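Local coordinates for protein glutamate racemase (Escherichia coli, PDB 2JFN) that belongs to the Asp/Glu/hydantoin racemase family and holds glutamic acid in a pocket between the two alpha/beta halves of its chain, at residues Val56-Gly61 with Cys204-Leu209; Gly131-Arg136 with Arg188-Met193. One frame throughout, in Å; residues are numbered along the deposited sequence.

Interaction 1. Residues Val56-Gly61 with Cys204-Leu209; sequences VAFPYG and CTHFPL. With GLU (glutamic acid), chain B.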
loop_
_atom_site.group_PDB
_atom_site.type_symbol
_atom_site.label_atom_id
_atom_site.label_comp_id
_atom_site.label_asym_id
_atom_site.label_seq_id
_atom_site.Cartn_x
_atom_site.Cartn_y
_atom_site.Cartn_z
ATOM N N VAL A 56 -13.286 -7.273 -4.802
ATOM C CA VAL A 56 -13.706 -8.406 -5.629
ATOM C C VAL A 56 -12.569 -9.396 -5.914
ATOM O O VAL A 56 -12.778 -10.613 -5.902
ATOM C CB VAL A 56 -14.290 -7.918 -6.986
ATOM C CG1 VAL A 56 -14.407 -9.082 -7.975
ATOM C CG2 VAL A 56 -15.663 -7.296 -6.762
ATOM N N ALA A 57 -11.368 -8.883 -6.159
ATOM C CA ALA A 57 -10.247 -9.755 -6.469
ATOM C C ALA A 57 -9.197 -9.853 -5.362
ATOM O O ALA A 57 -8.204 -10.561 -5.513
ATOM C CB ALA A 57 -9.602 -9.321 -7.778
ATOM N N PHE A 58 -9.407 -9.146 -4.255
ATOM C CA PHE A 58 -8.473 -9.220 -3.130
ATOM C C PHE A 58 -8.530 -10.674 -2.658
ATOM O O PHE A 58 -9.614 -11.250 -2.593
ATOM C CB PHE A 58 -8.934 -8.310 -1.986
ATOM C CG PHE A 58 -8.148 -8.493 -0.718
ATOM C CD1 PHE A 58 -6.969 -7.781 -0.502
ATOM C CD2 PHE A 58 -8.559 -9.418 0.239
ATOM C CE1 PHE A 58 -6.207 -7.991 0.647
ATOM C CE2 PHE A 58 -7.801 -9.637 1.395
ATOM C CZ PHE A 58 -6.625 -8.923 1.598
ATOM N N PRO A 59 -7.380 -11.278 -2.297
ATOM C CA PRO A 59 -6.015 -10.737 -2.283
ATOM C C PRO A 59 -5.265 -10.912 -3.604
ATOM O O PRO A 59 -5.429 -11.916 -4.302
ATOM C CB PRO A 59 -5.357 -11.518 -1.149
ATOM C CG PRO A 59 -5.950 -12.876 -1.330
ATOM C CD PRO A 59 -7.425 -12.580 -1.598
ATOM N N TYR A 60 -4.442 -9.921 -3.936
ATOM C CA TYR A 60 -3.647 -9.939 -5.162
ATOM C C TYR A 60 -2.401 -10.835 -5.022
ATOM O O TYR A 60 -1.895 -11.372 -6.011
ATOM C CB TYR A 60 -3.214 -8.507 -5.519
ATOM C CG TYR A 60 -4.257 -7.661 -6.235
ATOM C CD1 TYR A 60 -5.611 -8.022 -6.256
ATOM C CD2 TYR A 60 -3.883 -6.481 -6.886
ATOM C CE1 TYR A 60 -6.568 -7.218 -6.913
ATOM C CE2 TYR A 60 -4.816 -5.682 -7.538
ATOM C CZ TYR A 60 -6.156 -6.050 -7.550
ATOM O OH TYR A 60 -7.067 -5.245 -8.200
ATOM N N GLY A 61 -1.920 -10.990 -3.791
ATOM C CA GLY A 61 -0.737 -11.802 -3.544
ATOM C C GLY A 61 -0.718 -13.160 -4.224
ATOM O O GLY A 61 0.326 -13.611 -4.694
ATOM N N CYS A 204 4.585 -4.081 2.566
ATOM C CA CYS A 204 3.196 -4.346 2.226
ATOM C C CYS A 204 2.475 -3.130 2.792
ATOM O O CYS A 204 2.623 -2.819 3.975
ATOM C CB CYS A 204 2.712 -5.631 2.895
ATOM S SG CYS A 204 1.078 -6.147 2.355
ATOM N N THR A 205 1.713 -2.423 1.961
ATOM C CA THR A 205 1.025 -1.224 2.440
ATOM C C THR A 205 0.004 -1.508 3.542
ATOM O O THR A 205 -0.486 -0.589 4.201
ATOM C CB THR A 205 0.344 -0.453 1.276
ATOM O OG1 THR A 205 -0.717 -1.240 0.722
ATOM C CG2 THR A 205 1.362 -0.152 0.181
ATOM N N HIS A 206 -0.321 -2.779 3.749
ATOM C CA HIS A 206 -1.249 -3.145 4.820
ATOM C C HIS A 206 -0.554 -3.087 6.187
ATOM O O HIS A 206 -1.175 -2.773 7.209
ATOM C CB HIS A 206 -1.769 -4.575 4.638
ATOM C CG HIS A 206 -3.024 -4.682 3.826
ATOM N ND1 HIS A 206 -3.045 -4.535 2.456
ATOM C CD2 HIS A 206 -4.296 -4.964 4.194
ATOM C CE1 HIS A 206 -4.275 -4.727 2.013
ATOM N NE2 HIS A 206 -5.053 -4.989 3.047
ATOM N N PHE A 207 0.741 -3.387 6.197
ATOM C CA PHE A 207 1.486 -3.458 7.451
ATOM C C PHE A 207 1.619 -2.207 8.312
ATOM O O PHE A 207 1.528 -2.305 9.533
ATOM C CB PHE A 207 2.852 -4.118 7.192
ATOM C CG PHE A 207 2.748 -5.531 6.646
ATOM C CD1 PHE A 207 3.883 -6.210 6.202
ATOM C CD2 PHE A 207 1.508 -6.175 6.557
ATOM C CE1 PHE A 207 3.791 -7.502 5.677
ATOM C CE2 PHE A 207 1.404 -7.467 6.034
ATOM C CZ PHE A 207 2.546 -8.130 5.593
ATOM N N PRO A 208 1.832 -1.019 7.709
ATOM C CA PRO A 208 1.946 0.170 8.562
ATOM C C PRO A 208 0.701 0.336 9.444
ATOM O O PRO A 208 0.761 0.938 10.517
ATOM C CB PRO A 208 2.094 1.304 7.548
ATOM C CG PRO A 208 2.865 0.652 6.450
ATOM C CD PRO A 208 2.154 -0.691 6.306
ATOM N N LEU A 209 -0.423 -0.207 8.982
ATOM C CA LEU A 209 -1.683 -0.134 9.725
ATOM C C LEU A 209 -1.584 -0.912 11.039
ATOM O O LEU A 209 -2.387 -0.708 11.953
ATOM C CB LEU A 209 -2.830 -0.715 8.886
ATOM C CG LEU A 209 -3.167 0.017 7.588
ATOM C CD1 LEU A 209 -4.221 -0.762 6.824
ATOM C CD2 LEU A 209 -3.654 1.423 7.909
HETATM N N GLU B . -1.716 -3.718 0.149
HETATM C CA GLU B . -1.059 -4.997 -0.139
HETATM C C GLU B . 0.205 -4.724 -0.932
HETATM O O GLU B . 0.916 -3.688 -0.667
HETATM C CB GLU B . -2.011 -5.900 -0.938
HETATM C CG GLU B . -2.007 -7.334 -0.361
HETATM C CD GLU B . -2.699 -8.305 -1.308
HETATM O OE1 GLU B . -2.315 -9.470 -1.376
HETATM O OE2 GLU B . -3.651 -7.939 -2.004
HETATM O OXT GLU B . 0.570 -5.526 -1.853
#

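Interaction 2. Residues Gly131-Arg136 with Arg188-Met193; sequences GLLATR and RPWLRM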
loop_
_atom_site.group_PDB
_atom_site.type_symbol
_atom_site.label_atom_id
_atom_site.label_comp_id
_atom_site.label_asym_id
_atom_site.label_seq_id
_atom_site.Cartn_x
_atom_site.Cartn_y
_atom_site.Cartn_z
ATOM N N GLY A 131 15.275 -6.429 8.173
ATOM C CA GLY A 131 14.185 -7.348 7.922
ATOM C C GLY A 131 13.203 -6.793 6.901
ATOM O O GLY A 131 13.022 -5.581 6.786
ATOM N N LEU A 132 12.581 -7.688 6.143
ATOM C CA LEU A 132 11.592 -7.283 5.157
ATOM C C LEU A 132 10.319 -8.065 5.415
ATOM O O LEU A 132 10.298 -9.292 5.281
ATOM C CB LEU A 132 12.086 -7.560 3.733
ATOM C CG LEU A 132 11.075 -7.323 2.594
ATOM C CD1 LEU A 132 10.631 -5.863 2.558
ATOM C CD2 LEU A 132 11.720 -7.706 1.263
ATOM N N LEU A 133 9.274 -7.360 5.828
ATOM C CA LEU A 133 7.978 -7.984 6.073
ATOM C C LEU A 133 7.129 -7.641 4.864
ATOM O O LEU A 133 6.923 -6.467 4.556
ATOM C CB LEU A 133 7.303 -7.412 7.320
ATOM C CG LEU A 133 7.740 -7.894 8.694
ATOM C CD1 LEU A 133 6.868 -7.214 9.738
ATOM C CD2 LEU A 133 7.591 -9.414 8.786
ATOM N N ALA A 134 6.653 -8.664 4.172
ATOM C CA ALA A 134 5.825 -8.456 2.996
ATOM C C ALA A 134 4.816 -9.583 2.936
ATOM O O ALA A 134 4.839 -10.489 3.766
ATOM C CB ALA A 134 6.688 -8.462 1.738
ATOM N N THR A 135 3.918 -9.535 1.962
ATOM C CA THR A 135 2.955 -10.606 1.852
ATOM C C THR A 135 3.651 -11.779 1.167
ATOM O O THR A 135 4.712 -11.615 0.557
ATOM C CB THR A 135 1.701 -10.172 1.071
ATOM O OG1 THR A 135 0.710 -11.204 1.175
ATOM C CG2 THR A 135 2.032 -9.901 -0.385
ATOM N N ARG A 136 3.055 -12.961 1.277
ATOM C CA ARG A 136 3.636 -14.168 0.709
ATOM C C ARG A 136 4.078 -14.039 -0.744
ATOM O O ARG A 136 5.169 -14.482 -1.103
ATOM C CB ARG A 136 2.657 -15.338 0.854
ATOM C CG ARG A 136 3.265 -16.674 0.482
ATOM C CD ARG A 136 4.542 -16.918 1.277
ATOM N NE ARG A 136 5.334 -18.000 0.703
ATOM C CZ ARG A 136 6.522 -18.380 1.159
ATOM N NH1 ARG A 136 7.061 -17.763 2.202
ATOM N NH2 ARG A 136 7.173 -19.370 0.565
ATOM N N ARG A 188 7.638 -15.431 15.068
ATOM C CA ARG A 188 8.439 -16.354 15.871
ATOM C C ARG A 188 9.866 -16.500 15.335
ATOM O O ARG A 188 10.825 -16.395 16.093
ATOM C CB ARG A 188 7.750 -17.730 15.963
ATOM C CG ARG A 188 8.307 -18.629 17.086
ATOM C CD ARG A 188 7.496 -19.913 17.267
ATOM N NE ARG A 188 7.713 -20.877 16.187
ATOM C CZ ARG A 188 7.220 -22.112 16.178
ATOM N NH1 ARG A 188 6.475 -22.540 17.188
ATOM N NH2 ARG A 188 7.480 -22.928 15.168
ATOM N N PRO A 189 10.026 -16.717 14.014
ATOM C CA PRO A 189 11.362 -16.866 13.425
ATOM C C PRO A 189 12.320 -15.765 13.872
ATOM O O PRO A 189 13.477 -16.028 14.220
ATOM C CB PRO A 189 11.087 -16.788 11.926
ATOM C CG PRO A 189 9.725 -17.359 11.802
ATOM C CD PRO A 189 8.989 -16.746 12.967
ATOM N N TRP A 190 11.833 -14.528 13.848
ATOM C CA TRP A 190 12.637 -13.379 14.237
ATOM C C TRP A 190 12.840 -13.288 15.742
ATOM O O TRP A 190 13.916 -12.930 16.203
ATOM C CB TRP A 190 11.996 -12.090 13.709
ATOM C CG TRP A 190 12.146 -11.927 12.221
ATOM C CD1 TRP A 190 12.720 -12.810 11.353
ATOM C CD2 TRP A 190 11.729 -10.804 11.434
ATOM N NE1 TRP A 190 12.690 -12.308 10.076
ATOM C CE2 TRP A 190 12.086 -11.078 10.096
ATOM C CE3 TRP A 190 11.089 -9.593 11.731
ATOM C CZ2 TRP A 190 11.826 -10.184 9.054
ATOM C CZ3 TRP A 190 10.830 -8.700 10.690
ATOM C CH2 TRP A 190 11.199 -9.005 9.369
ATOM N N LEU A 191 11.805 -13.616 16.505
ATOM C CA LEU A 191 11.907 -13.570 17.956
ATOM C C LEU A 191 12.867 -14.633 18.489
ATOM O O LEU A 191 13.288 -14.564 19.639
ATOM C CB LEU A 191 10.526 -13.749 18.592
ATOM C CG LEU A 191 9.538 -12.617 18.301
ATOM C CD1 LEU A 191 8.152 -12.989 18.815
ATOM C CD2 LEU A 191 10.039 -11.333 18.961
ATOM N N ARG A 192 13.214 -15.613 17.659
ATOM C CA ARG A 192 14.141 -16.663 18.087
ATOM C C ARG A 192 15.574 -16.407 17.632
ATOM O O ARG A 192 16.450 -17.249 17.833
ATOM C CB ARG A 192 13.690 -18.029 17.568
ATOM C CG ARG A 192 12.513 -18.625 18.319
ATOM C CD ARG A 192 12.073 -19.929 17.673
ATOM N NE ARG A 192 11.039 -20.608 18.449
ATOM C CZ ARG A 192 10.454 -21.745 18.078
ATOM N NH1 ARG A 192 10.799 -22.325 16.937
ATOM N NH2 ARG A 192 9.537 -22.306 18.856
ATOM N N MET A 193 15.811 -15.247 17.025
ATOM C CA MET A 193 17.145 -14.899 16.546
ATOM C C MET A 193 18.025 -14.315 17.649
ATOM O O MET A 193 17.544 -13.577 18.516
ATOM C CB MET A 193 17.051 -13.889 15.395
ATOM C CG MET A 193 16.596 -14.474 14.062
ATOM S SD MET A 193 16.463 -13.207 12.769
ATOM C CE MET A 193 18.193 -13.007 12.258
#

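Interaction 1. Residues Val56-Gly61 with Cys204-Leu209
Two loops that line the glutamic acid pocket face each other here, and Phe58 and His206 are the one pair of residues to touch directly across them. Phe58 CE1 lies 4.0 Å from His206 NE2; the side chains arrive from opposite directions and their rings meet obliquely, planes at 32°. So slender a junction leaves most of the bridging to the ligand. At one end, successive backbone N-H groups grip both oxygens of its side-chain carboxylate and so fix the rotation of that group: Tyr60 N donates to OE2 over 2.9 Å, with an N-H...O angle of 160°, and Gly61 N donates to OE1, also at 2.9 Å. These amides follow the cis peptide bond before Pro59, whose CB sits 3.8 Å above the centre of the Phe58 ring. At the other end, Thr205 N gives a 3.0 Å bond to the ligand O. The ligand N donates to Thr205 OG1 at 2.7 Å and, in the plane of the imidazole, to His206 ND1 at 2.8 Å. With chi1 at 66°, Thr205 holds OG1 between its own N and carbonyl carbon, turned to the ligand amine; OG1 also bonds Ala91 O. Glu170, in the second shell, bonds His206 NE2, consistent with holding the ring's orientation. Cys204 SG adds a 3.5 Å approach to the ligand CA. Both loops follow parallel strands: 56-61 leads from strand 48-53 to helix 65-82, and 204-209 from strand 199-202 to helix 211-217, while Phe58 also rests on Val166 and Glu167 of helix 163-174.

Interaction 2. Residues Gly131-Arg136 with Arg188-Met193
Trp190 drives the far rim of its indole against the strand at Gly131-Leu133, and nearly all of the contact is made by the six-membered ring. Its CH2 atom is the point of convergence: it stands 3.7 Å from Gly131 CA, 3.7 Å from Leu132 N and 3.7 Å from Leu133 CD2. Leu132 N comes at the ring edge, near the indole plane, while Gly131 and Leu133 approach obliquely from opposite sides of that plane, so the ring tip is wedged between them. Because Gly131 carries no side chain, the ring can come right up to the strand backbone there, although the CA atoms of Gly131 and Trp190, the nearest pair, are still 8.9 Å apart. The indole spans that gap because Trp190 CG lies anti to its carbonyl carbon (chi1 -73°), which extends the ring toward the strand. Leu133 CG lies 3.8 Å from Trp190 CZ3, and a chi2 of -177° sets CD1 anti to CA and leaves CD2 turned to the ring. The CB of Leu132 points away from 188-193, and its side chain is about 10 Å from the glutamic acid, so the contact does not line that pocket. No hydrogen bond joins the two segments, so the contact is van der Waals packing between buried groups. The short helix ends just beyond, where Met193 N bonds Trp190 O at 3.1 Å. Trp190 also touches Glu158 and Leu160 on one neighbouring strand and Val200 on the other, lying across strands 156-161, 129-134 and 199-202. Helices packed against a parallel sheet are characteristic of layered alpha/beta folds, and here Trp190 contributes to that interface.

Followed from the N terminus, the chain first lays down the loop 56-61 after strand 48-53, and interaction 1 is completed only when 204-209 returns to face it across the ligand. Between those ends, strand 129-134 enters the four-stranded parallel sheet, and interaction 2 closes a shorter loop as 188-193 packs back on it. The second loop thus lies wholly within the first, with no crossing. Their centres are about 17 Å apart, yet they meet: Phe207 CE1 packs 3.4 Å from Ala134 N. Interaction 2 binds helix to sheet inside one half of the fold, whereas interaction 1 joins that half to the seven-stranded one.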